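PDB 3NT8: ancylostoma secreted protein 1, which is a secreted protein of two CAP domains, probably associated with the transition of infective hookworm larvae to parasitism. Local coordinates for residues F40-H44 and V173-Y177. Residues are numbered along the deposited sequence; the frame is centred on the assembly and turned at random.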
# COMPACT_ATOMS: atom_id res chain seq x y z
N PHE A 40 14.35 12.14 17.04
CA PHE A 40 13.74 11.17 16.15
C PHE A 40 12.88 11.82 15.08
O PHE A 40 13.01 11.52 13.89
CB PHE A 40 12.89 10.17 16.94
CG PHE A 40 13.70 9.17 17.71
CD1 PHE A 40 14.56 8.31 17.06
CD2 PHE A 40 13.56 9.08 19.09
CE1 PHE A 40 15.28 7.37 17.81
CE2 PHE A 40 14.23 8.17 19.83
CZ PHE A 40 15.10 7.31 19.20
N LEU A 41 11.97 12.68 15.50
CA LEU A 41 11.03 13.25 14.57
C LEU A 41 11.70 14.13 13.53
O LEU A 41 11.34 14.04 12.36
CB LEU A 41 9.96 14.01 15.32
CG LEU A 41 8.81 14.58 14.52
CD1 LEU A 41 7.97 13.47 13.92
CD2 LEU A 41 7.97 15.53 15.41
N ASP A 42 12.62 15.01 13.96
CA ASP A 42 13.29 15.95 13.05
C ASP A 42 14.16 15.22 12.02
O ASP A 42 14.20 15.59 10.82
CB ASP A 42 14.18 16.91 13.87
CG ASP A 42 13.37 17.95 14.63
OD1 ASP A 42 12.13 18.05 14.41
OD2 ASP A 42 13.99 18.68 15.43
N PHE A 43 14.88 14.20 12.48
CA PHE A 43 15.78 13.49 11.56
C PHE A 43 14.91 12.88 10.41
O PHE A 43 15.29 12.90 9.22
CB PHE A 43 16.62 12.44 12.30
CG PHE A 43 17.74 11.84 11.46
CD1 PHE A 43 19.08 12.18 11.73
CD2 PHE A 43 17.47 10.94 10.43
CE1 PHE A 43 20.10 11.65 10.96
CE2 PHE A 43 18.50 10.41 9.65
CZ PHE A 43 19.82 10.75 9.94
N HIS A 44 13.75 12.36 10.75
CA HIS A 44 12.96 11.71 9.73
C HIS A 44 12.42 12.76 8.74
O HIS A 44 12.48 12.54 7.55
CB HIS A 44 11.80 10.89 10.29
CG HIS A 44 12.18 9.51 10.78
ND1 HIS A 44 12.71 9.28 12.03
CD2 HIS A 44 12.01 8.28 10.22
CE1 HIS A 44 12.91 7.98 12.20
NE2 HIS A 44 12.48 7.35 11.11
N VAL A 173 17.63 0.53 20.06
CA VAL A 173 16.96 1.72 19.55
C VAL A 173 16.09 1.31 18.37
O VAL A 173 16.53 0.57 17.52
CB VAL A 173 17.97 2.76 19.06
CG1 VAL A 173 17.20 4.03 18.64
CG2 VAL A 173 19.04 3.05 20.14
N SER A 174 14.84 1.75 18.36
CA SER A 174 13.81 1.18 17.47
C SER A 174 12.75 2.25 17.14
O SER A 174 12.53 3.13 17.89
CB SER A 174 13.14 -0.09 18.05
OG SER A 174 12.26 -0.72 17.07
N CYS A 175 12.15 2.16 15.96
CA CYS A 175 11.09 3.08 15.52
C CYS A 175 10.12 2.20 14.80
O CYS A 175 10.53 1.25 14.14
CB CYS A 175 11.60 4.18 14.54
SG CYS A 175 12.67 5.45 15.17
N ILE A 176 8.83 2.53 14.96
CA ILE A 176 7.74 1.88 14.24
C ILE A 176 6.98 2.92 13.44
O ILE A 176 7.00 4.11 13.79
CB ILE A 176 6.72 1.12 15.18
CG1 ILE A 176 6.36 1.95 16.40
CG2 ILE A 176 7.24 -0.21 15.63
CD1 ILE A 176 5.16 1.42 17.05
N TYR A 177 6.32 2.47 12.37
CA TYR A 177 5.77 3.39 11.35
C TYR A 177 4.45 2.85 10.91
O TYR A 177 4.33 1.66 10.72
CB TYR A 177 6.69 3.44 10.11
CG TYR A 177 8.11 3.78 10.41
CD1 TYR A 177 8.61 5.08 10.16
CD2 TYR A 177 8.99 2.83 10.84
CE1 TYR A 177 9.93 5.37 10.39
CE2 TYR A 177 10.31 3.13 11.07
CZ TYR A 177 10.78 4.39 10.83
OH TYR A 177 12.06 4.74 11.10
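Val173 meets Phe40 at the edge of its ring: the methyl CG1 lies near the ring plane, 3.9 Å from CZ of Phe40. In that valine CG1 stands anti to the backbone N (chi1 -176°), which turns this branch to the helix. Ser174 points the other way, as alternation along a strand demands, and its hydroxyl is held by Gln101 and Asn102 of strand 100-107. At Cys175 the chain again faces the helix, and this is where the CA atoms come nearest across the two segments, with CA of Phe40 8.5 Å from CA of Cys175. The sulfur touches two rings of the helix, SG lying 3.9 Å from CD1 of Phe40 and also 3.9 Å from CE1 of His44. It approaches both rings obliquely, and its disulfide to Cys162 on strand 159-167 fixes it in place. Tyr177 then reaches back with its phenol, whose OH sits 2.6 Å from NE2 of His44 in a short, nearly straight hydrogen bond. The hydroxyl lies at the edge of the imidazole, and the two ring planes are inclined at 57°. At the other nitrogen, ND1 of His44 donates to O of Phe40 at 2.9 Å, one helical turn back, with that oxygen almost in the imidazole plane. Gripped at both nitrogens, the buried imidazole has its rotation fixed; the phenol oxygen also has a weak bond from Asn102. Helix 34-52 thus packs across strand 170-177, one of the two inner strands of the sheet in the first CAP domain's alpha-beta-alpha sandwich, the short segments crossing at -64°. Leu123 and Trp126 of helix 119-127 and Met152 of helix 147-153 close in around His44, Cys175 and Tyr177, while strands 159-167 and 100-107 flank strand 170-177.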